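Long-range contacts in DUTPase (Staphylococcus phage 11, PDB 4GV8), which hydrolyses dUTP to dUMP and pyrophosphate, working as a trimer of jelly-roll subunits: residues L5-L10 and V49-P54; V36-E41 and I120-T125; G59-R64 and G78-G83. All coordinates share one frame; numbering follows the deposited sequence.

How the contacts relate
Strand 4-9 opens contact 1, and the chain then runs through residues 36-41, one half of contact 2, before residues 49-54 return to the first strand and close contact 1. Contacts 1 and 2 therefore cross. Contact 3 follows in series after contact 1 and is nested in the long loop that closes only when residues 120-125 meet residues 36-41. In space, contacts 1 and 2 lie on opposite sides of the chain's centre, their centres about 32 Å apart. Contact 3 is close enough to contact 1 for I53 to pack against G59 and I80, so the N-terminal strand pair is tied to the central sheet carrying the nucleotide site.

Contact 1 of 3, residues L5-L10 and V49-P54; sequences LQVRLL and VAVSIP
The carbonyl oxygen of A50 is approached twice from the opposite strand: R8 N donates a hydrogen bond to A50 O at 2.8 Å, and the CA-H of V7 adds a weaker contact to the same oxygen. A50 N answers with a bond of 2.9 Å to R8 O, and the two bonds make R8 and A50 a hydrogen-bonded pair within an antiparallel pair of strands in this jelly-roll subunit. Farther along, S52 N donates to Q6 O.

On the face carrying V7, L9, V49 and V51, beta-branched valines suit the extended backbone and fill the surface with methyl groups. V49 divides its two branches: CG1 meets V7 CG1 diagonally at 3.6 Å, while V49 CG2 lies alongside L9 CD2 at 3.8 Å. This division follows from its first torsion (chi1 169°), which sets CG1 anti to the backbone N and CG2 anti to the carbonyl carbon. V7 CG2 in turn runs beside V51 CG1, and the loop residues M16 and P17 pack on V7.

The other face is more polar. Small A50 lets L10 CD1 approach its CB to 4.1 Å, and L10 CD2 lies over one face of the R8 guanidinium, offset toward the rim. R8 reaches this place by bending at chi3 (50°), and it also packs on F153 of the second subunit. The sheet runs on into that subunit: L5, Q6 and V7 pair in parallel with one of its strands, and Q6 OE1 accepts from E154 N there. S52 turns its hydroxyl to H85 of its own chain. At the end of the pair, the branch L5 CD1 rests close against the backbone, 3.1 Å from S52 O.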
loop_
_atom_site.group_PDB
_atom_site.type_symbol
_atom_site.label_atom_id
_atom_site.label_comp_id
_atom_site.label_asym_id
_atom_site.label_seq_id
_atom_site.Cartn_x
_atom_site.Cartn_y
_atom_site.Cartn_z
ATOM N N LEU B 5 5.414 23.358 8.762
ATOM C CA LEU B 5 4.262 22.512 9.116
ATOM C C LEU B 5 4.024 22.541 10.643
ATOM O O LEU B 5 4.906 22.211 11.442
ATOM C CB LEU B 5 4.470 21.092 8.627
ATOM C CG LEU B 5 3.401 20.049 8.987
ATOM C CD1 LEU B 5 2.026 20.382 8.397
ATOM C CD2 LEU B 5 3.945 18.699 8.542
ATOM N N GLN B 6 2.828 22.975 11.042
ATOM C CA GLN B 6 2.455 22.944 12.454
ATOM C C GLN B 6 2.211 21.532 12.951
ATOM O O GLN B 6 1.479 20.746 12.307
ATOM C CB GLN B 6 1.190 23.758 12.697
ATOM C CG GLN B 6 1.355 25.244 12.450
ATOM C CD GLN B 6 0.053 25.960 12.740
ATOM O OE1 GLN B 6 -0.144 26.505 13.822
ATOM N NE2 GLN B 6 -0.862 25.905 11.797
ATOM N N VAL B 7 2.801 21.228 14.104
ATOM C CA VAL B 7 2.625 19.957 14.792
ATOM C C VAL B 7 2.191 20.225 16.242
ATOM O O VAL B 7 2.802 21.032 16.945
ATOM C CB VAL B 7 3.945 19.136 14.778
ATOM C CG1 VAL B 7 3.751 17.780 15.452
ATOM C CG2 VAL B 7 4.507 19.003 13.353
ATOM N N ARG B 8 1.137 19.543 16.689
ATOM C CA ARG B 8 0.769 19.501 18.122
ATOM C C ARG B 8 1.096 18.140 18.709
ATOM O O ARG B 8 0.712 17.129 18.127
ATOM C CB ARG B 8 -0.740 19.757 18.331
ATOM C CG ARG B 8 -1.122 21.211 18.295
ATOM C CD ARG B 8 -2.608 21.472 18.420
ATOM N NE ARG B 8 -3.210 20.763 19.538
ATOM C CZ ARG B 8 -4.289 19.987 19.446
ATOM N NH1 ARG B 8 -4.959 19.807 18.283
ATOM N NH2 ARG B 8 -4.713 19.382 20.522
ATOM N N LEU B 9 1.809 18.118 19.847
ATOM C CA LEU B 9 2.006 16.929 20.632
ATOM C C LEU B 9 0.827 16.849 21.606
ATOM O O LEU B 9 0.491 17.843 22.255
ATOM C CB LEU B 9 3.380 16.964 21.317
ATOM C CG LEU B 9 4.624 17.135 20.421
ATOM C CD1 LEU B 9 5.887 16.963 21.259
ATOM C CD2 LEU B 9 4.655 16.142 19.242
ATOM N N LEU B 10 0.155 15.702 21.671
ATOM C CA LEU B 10 -1.143 15.605 22.421
ATOM C C LEU B 10 -0.999 14.933 23.774
ATOM O O LEU B 10 -1.936 14.906 24.584
ATOM C CB LEU B 10 -2.249 14.926 21.594
ATOM C CG LEU B 10 -2.443 15.511 20.148
ATOM C CD1 LEU B 10 -3.273 14.562 19.246
ATOM C CD2 LEU B 10 -3.010 16.935 20.171
ATOM N N VAL B 49 0.082 12.611 18.081
ATOM C CA VAL B 49 0.564 13.764 17.311
ATOM C C VAL B 49 -0.581 14.202 16.384
ATOM O O VAL B 49 -1.210 13.354 15.753
ATOM C CB VAL B 49 1.867 13.418 16.542
ATOM C CG1 VAL B 49 2.233 14.495 15.529
ATOM C CG2 VAL B 49 3.006 13.158 17.525
ATOM N N ALA B 50 -0.887 15.505 16.365
ATOM C CA ALA B 50 -1.710 16.116 15.303
ATOM C C ALA B 50 -0.813 17.039 14.422
ATOM O O ALA B 50 0.167 17.631 14.878
ATOM C CB ALA B 50 -2.907 16.880 15.872
ATOM N N VAL B 51 -1.128 17.094 13.130
ATOM C CA VAL B 51 -0.456 18.021 12.216
ATOM C C VAL B 51 -1.572 18.852 11.560
ATOM O O VAL B 51 -2.748 18.471 11.630
ATOM C CB VAL B 51 0.429 17.264 11.173
ATOM C CG1 VAL B 51 1.572 16.491 11.864
ATOM C CG2 VAL B 51 -0.437 16.340 10.306
ATOM N N SER B 52 -1.221 19.990 10.963
ATOM C CA SER B 52 -2.128 20.763 10.120
ATOM C C SER B 52 -1.515 20.886 8.712
ATOM O O SER B 52 -0.750 21.822 8.420
ATOM C CB SER B 52 -2.399 22.158 10.685
ATOM O OG SER B 52 -3.459 22.776 9.985
ATOM N N ILE B 53 -1.848 19.920 7.863
ATOM C CA ILE B 53 -1.431 19.915 6.457
ATOM C C ILE B 53 -2.265 20.978 5.741
ATOM O O ILE B 53 -3.515 21.048 5.885
ATOM C CB ILE B 53 -1.633 18.509 5.821
ATOM C CG1 ILE B 53 -0.704 17.499 6.545
ATOM C CG2 ILE B 53 -1.374 18.485 4.288
ATOM C CD1 ILE B 53 -1.090 16.053 6.345
ATOM N N PRO B 54 -1.589 21.842 4.983
ATOM C CA PRO B 54 -2.404 22.818 4.277
ATOM C C PRO B 54 -3.194 22.192 3.105
ATOM O O PRO B 54 -2.811 21.135 2.557
ATOM C CB PRO B 54 -1.376 23.835 3.760
ATOM C CG PRO B 54 -0.098 23.503 4.443
ATOM C CD PRO B 54 -0.152 22.058 4.758
HETATM O O HOH W 1 0.443 23.790 9.412
#

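Contact 2 of 3, residues V36-E41 and I120-T125; sequences VLEPQE and IRQYGT
The side chain of E38 crosses T125 at a slant before it reaches charge. E38 CB lies 3.5 Å from T125 OG1. Next, CG of E38 passes the same threonine, with T125 CG2 3.8 Å away, and E38 CD comes within 3.0 Å of T125 OG1. At the carboxylate the two oxygens part: E38 OE1 faces Q122 CB at 3.5 Å, and E38 OE2 forms a rather long salt bridge of 3.6 Å with R121 NH1. OE2 sits at the edge of the guanidinium, near its plane, although the two flat groups are turned 83° apart. V36 CG1 covers one face of that guanidinium and presses tightly on T125 CG2, at 3.3 Å.

Two type II turns meet here, E38-E41 and Q122-T125. P39 takes the second position of the first, where the phi fixed by its ring fits. G124 takes the third position of the other (phi 102°), where a CB would jam against the preceding carbonyl oxygen and crowd P39 CG. Strand 120-122, in the excursion between strands 89-94 and 133-141, is probably part of the species-specific insert.

T125 OG1 is committed to Q122 O, 2.7 Å away, while the long bridge probably offsets part of the charge on E38. The carboxylates of E38 and D118 flank the R121 cation, an arrangement that should favour the ionised form of E38.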
loop_
_atom_site.group_PDB
_atom_site.type_symbol
_atom_site.label_atom_id
_atom_site.label_comp_id
_atom_site.label_asym_id
_atom_site.label_seq_id
_atom_site.Cartn_x
_atom_site.Cartn_y
_atom_site.Cartn_z
ATOM N N VAL B 36 0.943 -5.243 22.663
ATOM C CA VAL B 36 1.244 -6.578 22.176
ATOM C C VAL B 36 0.291 -6.875 21.015
ATOM O O VAL B 36 -0.895 -6.603 21.102
ATOM C CB VAL B 36 1.098 -7.642 23.310
ATOM C CG1 VAL B 36 1.291 -9.046 22.757
ATOM C CG2 VAL B 36 2.144 -7.366 24.385
ATOM N N LEU B 37 0.832 -7.385 19.922
ATOM C CA LEU B 37 0.054 -7.711 18.734
ATOM C C LEU B 37 0.436 -9.125 18.239
ATOM O O LEU B 37 1.544 -9.364 17.734
ATOM C CB LEU B 37 0.281 -6.632 17.656
ATOM C CG LEU B 37 -0.810 -6.422 16.580
ATOM C CD1 LEU B 37 -2.138 -5.989 17.246
ATOM C CD2 LEU B 37 -0.326 -5.392 15.545
ATOM N N GLU B 38 -0.500 -10.057 18.388
ATOM C CA GLU B 38 -0.253 -11.462 18.092
ATOM C C GLU B 38 -0.660 -11.757 16.639
ATOM O O GLU B 38 -1.339 -10.946 16.004
ATOM C CB GLU B 38 -1.032 -12.316 19.103
ATOM C CG GLU B 38 -0.677 -11.978 20.555
ATOM C CD GLU B 38 -0.484 -13.190 21.474
ATOM O OE1 GLU B 38 -0.787 -14.330 21.058
ATOM O OE2 GLU B 38 -0.010 -12.977 22.634
ATOM N N PRO B 39 -0.221 -12.903 16.091
ATOM C CA PRO B 39 -0.540 -13.206 14.691
ATOM C C PRO B 39 -2.004 -13.012 14.347
ATOM O O PRO B 39 -2.933 -13.429 15.097
ATOM C CB PRO B 39 -0.131 -14.662 14.535
ATOM C CG PRO B 39 0.952 -14.859 15.562
ATOM C CD PRO B 39 0.642 -13.942 16.695
ATOM N N GLN B 40 -2.172 -12.316 13.229
ATOM C CA GLN B 40 -3.439 -12.010 12.606
ATOM C C GLN B 40 -4.207 -10.857 13.275
ATOM O O GLN B 40 -5.253 -10.479 12.764
ATOM C CB GLN B 40 -4.276 -13.280 12.432
ATOM C CG GLN B 40 -3.721 -14.214 11.370
ATOM C CD GLN B 40 -3.496 -13.468 10.064
ATOM O OE1 GLN B 40 -4.447 -13.079 9.402
ATOM N NE2 GLN B 40 -2.228 -13.260 9.693
ATOM N N GLU B 41 -3.665 -10.295 14.363
ATOM C CA GLU B 41 -4.307 -9.151 15.092
ATOM C C GLU B 41 -4.108 -7.799 14.430
ATOM O O GLU B 41 -3.098 -7.561 13.773
ATOM C CB GLU B 41 -3.842 -9.085 16.564
ATOM C CG GLU B 41 -4.305 -10.340 17.322
ATOM C CD GLU B 41 -4.070 -10.290 18.809
ATOM O OE1 GLU B 41 -3.205 -9.516 19.241
ATOM O OE2 GLU B 41 -4.705 -11.095 19.546
ATOM N N ILE B 120 4.542 -15.774 28.690
ATOM C CA ILE B 120 5.056 -16.739 27.699
ATOM C C ILE B 120 4.016 -16.754 26.610
ATOM O O ILE B 120 2.879 -17.211 26.819
ATOM C CB ILE B 120 5.345 -18.109 28.318
ATOM C CG1 ILE B 120 6.150 -17.908 29.644
ATOM C CG2 ILE B 120 6.161 -18.942 27.362
ATOM C CD1 ILE B 120 6.224 -19.135 30.530
ATOM N N ARG B 121 4.383 -16.157 25.479
ATOM C CA ARG B 121 3.423 -15.742 24.461
ATOM C C ARG B 121 3.603 -16.561 23.201
ATOM O O ARG B 121 4.676 -17.103 22.947
ATOM C CB ARG B 121 3.587 -14.255 24.088
ATOM C CG ARG B 121 3.258 -13.322 25.207
ATOM C CD ARG B 121 2.925 -11.930 24.742
ATOM N NE ARG B 121 2.539 -11.088 25.873
ATOM C CZ ARG B 121 1.333 -11.057 26.441
ATOM N NH1 ARG B 121 0.317 -11.820 26.003
ATOM N NH2 ARG B 121 1.149 -10.245 27.488
ATOM N N GLN B 122 2.514 -16.656 22.435
ATOM C CA GLN B 122 2.504 -17.355 21.170
ATOM C C GLN B 122 3.600 -16.798 20.210
ATOM O O GLN B 122 3.732 -15.577 20.016
ATOM C CB GLN B 122 1.140 -17.199 20.489
ATOM C CG GLN B 122 -0.037 -17.855 21.181
ATOM C CD GLN B 122 -1.331 -17.745 20.389
ATOM O OE1 GLN B 122 -1.320 -17.489 19.168
ATOM N NE2 GLN B 122 -2.457 -17.980 21.071
ATOM N N TYR B 123 4.315 -17.724 19.568
ATOM C CA TYR B 123 5.436 -17.411 18.702
ATOM C C TYR B 123 4.891 -16.601 17.506
ATOM O O TYR B 123 3.847 -16.951 16.946
ATOM C CB TYR B 123 6.181 -18.740 18.249
ATOM C CG TYR B 123 7.488 -18.466 17.480
ATOM C CD1 TYR B 123 8.674 -18.160 18.160
ATOM C CD2 TYR B 123 7.519 -18.412 16.091
ATOM C CE1 TYR B 123 9.865 -17.862 17.478
ATOM C CE2 TYR B 123 8.705 -18.114 15.386
ATOM C CZ TYR B 123 9.881 -17.847 16.087
ATOM O OH TYR B 123 11.063 -17.565 15.416
ATOM N N GLY B 124 5.563 -15.497 17.152
ATOM C CA GLY B 124 5.090 -14.602 16.070
ATOM C C GLY B 124 4.403 -13.326 16.590
ATOM O O GLY B 124 4.001 -12.430 15.814
ATOM N N THR B 125 4.262 -13.256 17.917
ATOM C CA THR B 125 3.754 -12.080 18.613
ATOM C C THR B 125 4.851 -11.009 18.633
ATOM O O THR B 125 6.040 -11.326 18.847
ATOM C CB THR B 125 3.335 -12.443 20.086
ATOM O OG1 THR B 125 2.214 -13.319 20.063
ATOM C CG2 THR B 125 2.993 -11.180 20.875
#

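Contact 3 of 3, residues G59-R64 and G78-G83. With DUP (2'-deoxyuridine 5'-alpha,beta-imido-triphosphate), chain J; DUP (2'-deoxyuridine 5'-alpha,beta-imido-triphosphate), chain L.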
loop_
_atom_site.group_PDB
_atom_site.type_symbol
_atom_site.label_atom_id
_atom_site.label_comp_id
_atom_site.label_asym_id
_atom_site.label_seq_id
_atom_site.Cartn_x
_atom_site.Cartn_y
_atom_site.Cartn_z
ATOM N N GLY B 59 -1.051 14.037 3.299
ATOM C CA GLY B 59 -0.056 13.297 4.004
ATOM C C GLY B 59 -0.291 11.809 3.735
ATOM O O GLY B 59 -1.425 11.304 3.652
ATOM N N LEU B 60 0.800 11.100 3.594
ATOM C CA LEU B 60 0.789 9.645 3.455
ATOM C C LEU B 60 1.515 9.071 4.645
ATOM O O LEU B 60 2.748 9.205 4.792
ATOM C CB LEU B 60 1.489 9.254 2.179
ATOM C CG LEU B 60 0.874 9.850 0.899
ATOM C CD1 LEU B 60 1.858 9.533 -0.231
ATOM C CD2 LEU B 60 -0.555 9.315 0.668
ATOM N N LEU B 61 0.732 8.468 5.520
ATOM C CA LEU B 61 1.255 7.883 6.709
ATOM C C LEU B 61 1.540 6.406 6.381
ATOM O O LEU B 61 0.626 5.595 6.192
ATOM C CB LEU B 61 0.227 8.048 7.852
ATOM C CG LEU B 61 0.567 7.471 9.217
ATOM C CD1 LEU B 61 1.810 8.146 9.764
ATOM C CD2 LEU B 61 -0.646 7.583 10.145
ATOM N N THR B 62 2.822 6.067 6.349
ATOM C CA THR B 62 3.274 4.937 5.582
ATOM C C THR B 62 4.405 4.165 6.259
ATOM O O THR B 62 5.060 4.618 7.217
ATOM C CB THR B 62 3.659 5.456 4.158
ATOM O OG1 THR B 62 3.623 4.354 3.229
ATOM C CG2 THR B 62 4.981 6.211 4.147
ATOM N N SER B 63 4.613 2.969 5.777
ATOM C CA SER B 63 5.585 2.048 6.373
ATOM C C SER B 63 7.041 2.532 6.188
ATOM O O SER B 63 7.348 3.309 5.259
ATOM C CB SER B 63 5.442 0.670 5.703
ATOM O OG SER B 63 5.903 0.723 4.307
ATOM N N ARG B 64 7.915 2.035 7.071
ATOM C CA ARG B 64 9.372 2.089 6.908
ATOM C C ARG B 64 9.826 0.756 6.328
ATOM O O ARG B 64 9.267 -0.297 6.665
ATOM C CB ARG B 64 10.058 2.375 8.252
ATOM C CG ARG B 64 9.594 3.696 8.880
ATOM C CD ARG B 64 10.337 4.027 10.187
ATOM N NE ARG B 64 11.763 3.978 9.971
ATOM C CZ ARG B 64 12.641 3.472 10.823
ATOM N NH1 ARG B 64 12.222 3.006 11.988
ATOM N NH2 ARG B 64 13.941 3.489 10.527
ATOM N N GLY B 78 -2.052 5.480 5.304
ATOM C CA GLY B 78 -3.130 6.382 5.635
ATOM C C GLY B 78 -3.008 7.645 4.849
ATOM O O GLY B 78 -1.927 8.230 4.729
ATOM N N LYS B 79 -4.132 8.058 4.293
ATOM C CA LYS B 79 -4.224 9.344 3.586
ATOM C C LYS B 79 -4.720 10.349 4.607
ATOM O O LYS B 79 -5.842 10.239 5.123
ATOM C CB LYS B 79 -5.150 9.223 2.377
ATOM C CG LYS B 79 -4.552 8.401 1.233
ATOM C CD LYS B 79 -4.173 6.900 1.458
ATOM C CE LYS B 79 -5.399 6.003 1.715
ATOM N NZ LYS B 79 -5.081 4.548 1.783
ATOM N N ILE B 80 -3.867 11.307 4.925
ATOM C CA ILE B 80 -4.153 12.311 5.958
ATOM C C ILE B 80 -4.608 13.623 5.257
ATOM O O ILE B 80 -3.799 14.269 4.581
ATOM C CB ILE B 80 -2.899 12.605 6.870
ATOM C CG1 ILE B 80 -2.192 11.306 7.303
ATOM C CG2 ILE B 80 -3.277 13.509 8.072
ATOM C CD1 ILE B 80 -3.093 10.245 7.972
ATOM N N ASP B 81 -5.900 13.974 5.379
ATOM C CA ASP B 81 -6.424 15.175 4.705
ATOM C C ASP B 81 -5.939 16.464 5.356
ATOM O O ASP B 81 -5.742 16.553 6.602
ATOM C CB ASP B 81 -7.962 15.184 4.683
ATOM C CG ASP B 81 -8.546 13.932 4.088
ATOM O OD1 ASP B 81 -8.613 13.809 2.846
ATOM O OD2 ASP B 81 -8.968 13.063 4.885
ATOM N N ALA B 82 -5.837 17.481 4.502
ATOM C CA ALA B 82 -5.613 18.888 4.909
ATOM C C ALA B 82 -6.510 19.344 6.081
ATOM O O ALA B 82 -6.041 19.993 7.061
ATOM C CB ALA B 82 -5.750 19.826 3.692
ATOM N N GLY B 83 -7.777 18.969 6.116
ATOM C CA GLY B 83 -8.535 19.472 7.340
ATOM C C GLY B 83 -8.398 18.709 8.688
ATOM O O GLY B 83 -9.081 19.018 9.672
HETATM O O4 DUP J . -4.035 5.424 8.560
HETATM C C4 DUP J . -4.772 6.532 8.840
HETATM C C5 DUP J . -5.709 7.016 7.943
HETATM C C6 DUP J . -6.411 8.134 8.236
HETATM N N3 DUP J . -4.557 7.253 9.951
HETATM C C2 DUP J . -5.317 8.329 10.262
HETATM O O2 DUP J . -5.102 8.920 11.441
HETATM N N1 DUP J . -6.252 8.788 9.406
HETATM C "C1'" DUP J . -7.061 9.979 9.690
HETATM C "C2'" DUP J . -6.587 11.187 8.874
HETATM C "C3'" DUP J . -7.634 11.322 7.769
HETATM O "O3'" DUP J . -7.726 12.665 7.300
HETATM O "O4'" DUP J . -8.454 9.762 9.312
HETATM C "C4'" DUP J . -8.920 10.764 8.381
HETATM C "C5'" DUP J . -9.900 10.190 7.358
HETATM O "O5'" DUP J . -9.289 9.240 6.447
HETATM P PA DUP J . -10.214 8.330 5.529
HETATM O O1A DUP J . -10.972 9.302 4.671
HETATM O O2A DUP J . -9.141 7.363 4.920
HETATM N N3A DUP J . -11.260 7.413 6.511
HETATM P PB DUP J . -12.936 7.298 6.227
HETATM O O1B DUP J . -13.254 7.748 4.805
HETATM O O2B DUP J . -13.320 5.865 6.616
HETATM O O3B DUP J . -13.491 8.385 7.352
HETATM P PG DUP J . -14.182 9.836 7.071
HETATM O O2G DUP J . -15.646 9.515 6.947
HETATM O O1G DUP J . -13.555 10.416 5.795
HETATM O O3G DUP J . -13.767 10.696 8.244
HETATM O O4 DUP L . 10.877 -1.134 -0.818
HETATM C C4 DUP L . 11.958 -0.354 -0.680
HETATM C C5 DUP L . 11.979 0.691 0.236
HETATM C C6 DUP L . 13.131 1.482 0.372
HETATM N N3 DUP L . 13.046 -0.577 -1.430
HETATM C C2 DUP L . 14.178 0.190 -1.262
HETATM O O2 DUP L . 15.257 -0.081 -2.050
HETATM N N1 DUP L . 14.231 1.201 -0.353
HETATM C "C1'" DUP L . 15.450 2.013 -0.168
HETATM C "C2'" DUP L . 15.248 3.399 -0.741
HETATM C "C3'" DUP L . 15.031 4.284 0.474
HETATM O "O3'" DUP L . 15.522 5.599 0.198
HETATM O "O4'" DUP L . 15.712 2.119 1.252
HETATM C "C4'" DUP L . 15.738 3.525 1.626
HETATM C "C5'" DUP L . 15.125 3.716 3.009
HETATM O "O5'" DUP L . 13.684 3.655 3.020
HETATM P PA DUP L . 12.933 3.842 4.447
HETATM O O1A DUP L . 11.511 3.402 4.177
HETATM O O2A DUP L . 13.170 5.184 5.058
HETATM N N3A DUP L . 13.667 2.634 5.370
HETATM P PB DUP L . 14.167 2.716 6.984
HETATM O O1B DUP L . 13.484 3.939 7.586
HETATM O O2B DUP L . 13.866 1.374 7.635
HETATM O O3B DUP L . 15.787 2.973 6.896
HETATM P PG DUP L . 16.689 4.368 6.828
HETATM O O2G DUP L . 15.785 5.593 6.631
HETATM O O1G DUP L . 17.176 4.262 8.217
HETATM O O3G DUP L . 17.637 4.035 5.717
#
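This contact builds part of the nucleotide pocket of the trimeric dUTPase, where two adjoining strands serve two different bound molecules of the dUTP analogue. The strands are antiparallel. G78 and L61 form a hydrogen-bonded pair, with L61 N to G78 O and G78 N to L61 O both 2.8 Å long, and G59 and I80 repeat the pattern two residues along, past the non-hydrogen-bonded pair L60-K79. G59 lets I80 lie close above its backbone, since it has no side chain there.

The uracil lies directly against this surface. G78, likewise without a side chain, brings its CA within 3.2 Å of O4 of the chain J nucleotide, and the L61 CD2 methyl approaches the ring at N3. I80 CD1 reaches C2 of that base at 3.7 Å and also touches the deoxy carbon C2' of the sugar; its torsions (chi1 -45°, chi2 -53°) fold the branch to this place. The 3' hydroxyl is held by both the backbone and the carboxylate of D81: D81 N donates to O3' at 3.0 Å, and O3' donates to D81 OD2 at 2.7 Å. A short acid beside its own backbone N-H suits this double grip on the 3' hydroxyl.

At the far end of the first strand, R64 NE and NH2 both donate to O1B of the chain L nucleotide, at 2.9 and 3.0 Å, bringing the guanidinium edge to the beta phosphate. D81 and G89 of the second subunit bind that molecule too, so each site is shared between chains. K79 sends its NZ to T62 and S63 of the third subunit.

Strand 57-63 lies between 133-141, which bonds L60 and T62, and 73-80, itself flanked on its other edge by 89-94; R64 is the N-cap of helix 65-70.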